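Local coordinates for protein glutathione synthetase-like effector 30 (Gpa-GSS30-apo) (Globodera pallida, PDB 5OET) that probably acts as a secreted effector of plant parasitism, having arisen by neofunctionalization of a housekeeping glutathione synthetase, at residues Ala104-Phe116 against Val160-Ser172. Sequence-based numbering, arbitrary orientation.
Sequences AVDVQKAMLLLYF and VAMFCQRADYMAS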
loop_
_atom_site.group_PDB
_atom_site.type_symbol
_atom_site.label_atom_id
_atom_site.label_comp_id
_atom_site.label_asym_id
_atom_site.label_seq_id
_atom_site.Cartn_x
_atom_site.Cartn_y
_atom_site.Cartn_z
ATOM N N ALA A 104 -13.215 17.946 20.629
ATOM C CA ALA A 104 -13.665 17.764 19.240
ATOM C C ALA A 104 -14.312 16.389 18.970
ATOM O O ALA A 104 -15.334 16.278 18.286
ATOM C CB ALA A 104 -12.509 17.968 18.281
ATOM N N VAL A 105 -13.680 15.344 19.482
ATOM C CA VAL A 105 -14.216 13.999 19.386
ATOM C C VAL A 105 -15.574 13.912 20.064
ATOM O O VAL A 105 -16.473 13.340 19.495
ATOM C CB VAL A 105 -13.241 12.966 19.987
ATOM C CG1 VAL A 105 -13.924 11.628 20.262
ATOM C CG2 VAL A 105 -12.053 12.793 19.050
ATOM N N ASP A 106 -15.711 14.489 21.256
ATOM C CA ASP A 106 -16.943 14.380 22.045
ATOM C C ASP A 106 -18.161 15.083 21.434
ATOM O O ASP A 106 -19.288 14.654 21.659
ATOM C CB ASP A 106 -16.734 14.922 23.478
ATOM C CG ASP A 106 -15.850 14.014 24.349
ATOM O OD1 ASP A 106 -15.806 12.780 24.091
ATOM O OD2 ASP A 106 -15.189 14.546 25.289
ATOM N N VAL A 107 -17.938 16.161 20.683
ATOM C CA VAL A 107 -19.041 16.969 20.157
ATOM C C VAL A 107 -19.570 16.445 18.806
ATOM O O VAL A 107 -20.611 16.913 18.307
ATOM C CB VAL A 107 -18.646 18.467 20.093
ATOM C CG1 VAL A 107 -17.749 18.783 18.897
ATOM C CG2 VAL A 107 -19.880 19.346 20.106
ATOM N N GLN A 108 -18.874 15.458 18.230
ATOM C CA GLN A 108 -19.218 14.944 16.903
ATOM C C GLN A 108 -20.621 14.374 16.843
ATOM O O GLN A 108 -21.340 14.647 15.901
ATOM C CB GLN A 108 -18.202 13.893 16.412
ATOM C CG GLN A 108 -18.253 13.643 14.904
ATOM C CD GLN A 108 -18.057 14.915 14.064
ATOM O OE1 GLN A 108 -18.505 14.981 12.922
ATOM N NE2 GLN A 108 -17.386 15.935 14.633
ATOM N N LYS A 109 -21.020 13.608 17.852
ATOM C CA LYS A 109 -22.397 13.088 17.924
ATOM C C LYS A 109 -23.431 14.238 17.821
ATOM O O LYS A 109 -24.356 14.193 17.003
ATOM C CB LYS A 109 -22.584 12.285 19.215
ATOM C CG LYS A 109 -23.812 11.396 19.266
ATOM C CD LYS A 109 -24.160 11.031 20.709
ATOM C CE LYS A 109 -25.539 10.395 20.835
ATOM N NZ LYS A 109 -25.591 9.018 20.250
ATOM N N ALA A 110 -23.234 15.277 18.629
ATOM C CA ALA A 110 -24.074 16.483 18.596
ATOM C C ALA A 110 -24.061 17.176 17.239
ATOM O O ALA A 110 -25.082 17.672 16.758
ATOM C CB ALA A 110 -23.608 17.464 19.659
ATOM N N MET A 111 -22.886 17.230 16.640
ATOM C CA MET A 111 -22.703 17.923 15.373
ATOM C C MET A 111 -23.456 17.218 14.221
ATOM O O MET A 111 -24.099 17.874 13.394
ATOM C CB MET A 111 -21.215 18.048 15.055
ATOM C CG MET A 111 -20.891 19.328 14.321
ATOM S SD MET A 111 -20.658 20.683 15.473
ATOM C CE MET A 111 -21.260 22.046 14.442
ATOM N N LEU A 112 -23.402 15.885 14.180
ATOM C CA LEU A 112 -24.207 15.133 13.213
ATOM C C LEU A 112 -25.701 15.343 13.466
ATOM O O LEU A 112 -26.449 15.634 12.547
ATOM C CB LEU A 112 -23.873 13.643 13.259
ATOM C CG LEU A 112 -22.454 13.213 12.888
ATOM C CD1 LEU A 112 -22.243 11.726 13.137
ATOM C CD2 LEU A 112 -22.178 13.550 11.443
ATOM N N LEU A 113 -26.128 15.231 14.712
ATOM C CA LEU A 113 -27.541 15.408 15.026
ATOM C C LEU A 113 -28.104 16.761 14.619
ATOM O O LEU A 113 -29.210 16.826 14.156
ATOM C CB LEU A 113 -27.824 15.142 16.516
ATOM C CG LEU A 113 -27.827 13.686 16.991
ATOM C CD1 LEU A 113 -28.317 13.609 18.427
ATOM C CD2 LEU A 113 -28.690 12.807 16.089
ATOM N N LEU A 114 -27.341 17.838 14.773
ATOM C CA LEU A 114 -27.817 19.180 14.378
ATOM C C LEU A 114 -28.025 19.318 12.863
ATOM O O LEU A 114 -29.030 19.831 12.424
ATOM C CB LEU A 114 -26.839 20.245 14.859
ATOM C CG LEU A 114 -27.018 21.660 14.321
ATOM C CD1 LEU A 114 -28.374 22.206 14.713
ATOM C CD2 LEU A 114 -25.922 22.576 14.827
ATOM N N TYR A 115 -27.049 18.897 12.069
ATOM C CA TYR A 115 -27.144 19.018 10.625
ATOM C C TYR A 115 -28.129 18.010 10.030
ATOM O O TYR A 115 -28.780 18.304 9.029
ATOM C CB TYR A 115 -25.762 18.878 9.979
ATOM C CG TYR A 115 -24.940 20.115 10.143
ATOM C CD1 TYR A 115 -25.091 21.182 9.286
ATOM C CD2 TYR A 115 -24.030 20.226 11.176
ATOM C CE1 TYR A 115 -24.347 22.334 9.450
ATOM C CE2 TYR A 115 -23.277 21.372 11.359
ATOM C CZ TYR A 115 -23.438 22.422 10.493
ATOM O OH TYR A 115 -22.679 23.539 10.697
ATOM N N PHE A 116 -28.253 16.836 10.646
ATOM C CA PHE A 116 -29.253 15.865 10.228
ATOM C C PHE A 116 -30.661 16.415 10.383
ATOM O O PHE A 116 -31.442 16.347 9.465
ATOM C CB PHE A 116 -29.108 14.561 11.014
ATOM C CG PHE A 116 -30.168 13.552 10.692
ATOM C CD1 PHE A 116 -30.313 13.099 9.397
ATOM C CD2 PHE A 116 -31.038 13.082 11.670
ATOM C CE1 PHE A 116 -31.306 12.187 9.075
ATOM C CE2 PHE A 116 -32.012 12.157 11.365
ATOM C CZ PHE A 116 -32.153 11.713 10.063
ATOM N N VAL A 160 -34.598 6.749 4.204
ATOM C CA VAL A 160 -33.337 6.430 4.876
ATOM C C VAL A 160 -32.167 7.067 4.134
ATOM O O VAL A 160 -31.925 6.778 2.963
ATOM C CB VAL A 160 -33.118 4.903 5.029
ATOM C CG1 VAL A 160 -31.733 4.599 5.587
ATOM C CG2 VAL A 160 -34.193 4.310 5.926
ATOM N N ALA A 161 -31.458 7.925 4.856
ATOM C CA ALA A 161 -30.253 8.587 4.384
ATOM C C ALA A 161 -29.089 8.065 5.185
ATOM O O ALA A 161 -29.233 7.727 6.349
ATOM C CB ALA A 161 -30.373 10.102 4.556
ATOM N N MET A 162 -27.946 7.995 4.525
ATOM C CA MET A 162 -26.653 7.732 5.148
ATOM C C MET A 162 -25.934 9.058 5.154
ATOM O O MET A 162 -25.863 9.718 4.134
ATOM C CB MET A 162 -25.868 6.736 4.322
ATOM C CG MET A 162 -24.432 6.563 4.753
ATOM S SD MET A 162 -23.758 5.142 3.899
ATOM C CE MET A 162 -22.014 5.503 4.083
ATOM N N PHE A 163 -25.398 9.450 6.301
ATOM C CA PHE A 163 -24.913 10.809 6.474
ATOM C C PHE A 163 -23.574 10.773 7.188
ATOM O O PHE A 163 -23.519 10.447 8.370
ATOM C CB PHE A 163 -25.976 11.600 7.230
ATOM C CG PHE A 163 -25.519 12.931 7.720
ATOM C CD1 PHE A 163 -24.751 13.770 6.917
ATOM C CD2 PHE A 163 -25.878 13.361 8.997
ATOM C CE1 PHE A 163 -24.330 15.006 7.388
ATOM C CE2 PHE A 163 -25.469 14.591 9.477
ATOM C CZ PHE A 163 -24.695 15.417 8.678
ATOM N N CYS A 164 -22.508 11.053 6.441
ATOM C CA CYS A 164 -21.138 11.051 6.952
ATOM C C CYS A 164 -20.626 12.493 6.891
ATOM O O CYS A 164 -20.835 13.196 5.900
ATOM C CB CYS A 164 -20.219 10.114 6.136
ATOM S SG CYS A 164 -20.395 8.302 6.392
ATOM N N GLN A 165 -19.954 12.916 7.964
ATOM C CA GLN A 165 -19.499 14.291 8.125
ATOM C C GLN A 165 -18.052 14.303 8.551
ATOM O O GLN A 165 -17.610 13.392 9.231
ATOM C CB GLN A 165 -20.352 14.985 9.175
ATOM C CG GLN A 165 -20.459 16.502 9.084
ATOM C CD GLN A 165 -21.265 17.076 10.239
ATOM O OE1 GLN A 165 -20.892 16.919 11.392
ATOM N NE2 GLN A 165 -22.385 17.730 9.934
ATOM N N ARG A 166 -17.319 15.320 8.097
ATOM C CA ARG A 166 -16.013 15.674 8.649
ATOM C C ARG A 166 -16.103 17.114 9.124
ATOM O O ARG A 166 -16.309 18.005 8.320
ATOM C CB ARG A 166 -14.888 15.500 7.616
ATOM C CG ARG A 166 -13.513 15.244 8.264
ATOM C CD ARG A 166 -12.361 15.229 7.265
ATOM N NE ARG A 166 -12.177 16.545 6.639
ATOM C CZ ARG A 166 -12.018 16.802 5.334
ATOM N NH1 ARG A 166 -11.981 15.828 4.411
ATOM N NH2 ARG A 166 -11.897 18.066 4.947
ATOM N N ALA A 167 -15.990 17.323 10.431
ATOM C CA ALA A 167 -15.898 18.664 11.038
ATOM C C ALA A 167 -14.429 18.997 11.214
ATOM O O ALA A 167 -13.695 18.179 11.766
ATOM C CB ALA A 167 -16.581 18.676 12.394
ATOM N N ASP A 168 -13.998 20.171 10.756
ATOM C CA ASP A 168 -12.618 20.617 10.907
ATOM C C ASP A 168 -12.442 21.663 12.039
ATOM O O ASP A 168 -13.276 22.531 12.238
ATOM C CB ASP A 168 -12.095 21.142 9.571
ATOM C CG ASP A 168 -12.005 20.040 8.497
ATOM O OD1 ASP A 168 -12.054 18.837 8.837
ATOM O OD2 ASP A 168 -11.898 20.363 7.299
ATOM N N TYR A 169 -11.343 21.551 12.779
ATOM C CA TYR A 169 -11.046 22.410 13.911
ATOM C C TYR A 169 -9.617 22.961 13.890
ATOM O O TYR A 169 -8.714 22.355 13.324
ATOM C CB TYR A 169 -11.277 21.635 15.200
ATOM C CG TYR A 169 -12.709 21.140 15.369
ATOM C CD1 TYR A 169 -13.094 19.921 14.858
ATOM C CD2 TYR A 169 -13.672 21.896 16.074
ATOM C CE1 TYR A 169 -14.384 19.456 15.028
ATOM C CE2 TYR A 169 -14.970 21.439 16.249
ATOM C CZ TYR A 169 -15.326 20.215 15.723
ATOM O OH TYR A 169 -16.604 19.710 15.853
ATOM N N MET A 170 -9.457 24.132 14.497
ATOM C CA MET A 170 -8.173 24.783 14.739
ATOM C C MET A 170 -8.095 24.968 16.250
ATOM O O MET A 170 -9.082 25.367 16.862
ATOM C CB MET A 170 -8.136 26.165 14.058
ATOM C CG MET A 170 -6.897 26.463 13.222
ATOM S SD MET A 170 -7.106 26.311 11.414
ATOM C CE MET A 170 -5.417 25.992 10.892
ATOM N N ALA A 171 -6.953 24.657 16.859
ATOM C CA ALA A 171 -6.652 25.144 18.215
ATOM C C ALA A 171 -6.305 26.625 18.056
ATOM O O ALA A 171 -5.438 26.960 17.262
ATOM C CB ALA A 171 -5.507 24.368 18.847
ATOM N N SER A 172 -7.006 27.503 18.768
ATOM C CA SER A 172 -6.839 28.950 18.586
ATOM C C SER A 172 -6.349 29.606 19.862
ATOM O O SER A 172 -6.848 29.301 20.935
ATOM C CB SER A 172 -8.164 29.564 18.181
ATOM O OG SER A 172 -8.020 30.945 17.908
#
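Helix 104-116 lies across strand 160-172, running largely against it: their directions differ by 125° and the axes approach to 9.5 Å. Every fourth helical residue meets every second strand residue, so that A104, Q108, L112 and F116 come opposite Y169, A167, Q165 and F163, the closest CA pair being L112 and Q165 at 7.0 Å. At the A104 end the small methyl lets the helix settle on an aromatic face: A104 CB lies 4.1 Å from the centroid of the Y169 ring, a CH-pi contact, while V107 reaches the phenol end with CG1. The hydroxyl of that tyrosine is satisfied by Q183. A167 contributes just a methyl, short enough to admit the amide of Q108, whose NE2 is 3.6 Å from A167 CB. Beyond it, Q165 extends from the strand with CG anti to its backbone N (chi1 -155°), carrying its amide past CD2 of L112 to Y115. There NE2 stands 3.2 Å from CD2 of Y115, the amide plane nearly perpendicular to the ring, and donates a hydrogen bond to NE2 of H347, whose ring also meets that of Y115. The buried NH2 of Q165 is thus given an acceptor, which suits a glutamine here. F163 packs near the F116 end of the contact, its edge toward the carbonyl O of L112 (3.4 Å from CE2) and its CZ against CB of Y115. On the other face of the strand R166 forms a side-on salt bridge with D168, NE to OD1 and NH2 to OD2. Helix 98-119 layers onto one face of a mixed sheet of the glutathione synthetase fold, where strand 160-173 is flanked by antiparallel strands 179-188 and 469-484; the disulfide C164-C480 ties it to the latter, against which Q108 and F116 also pack.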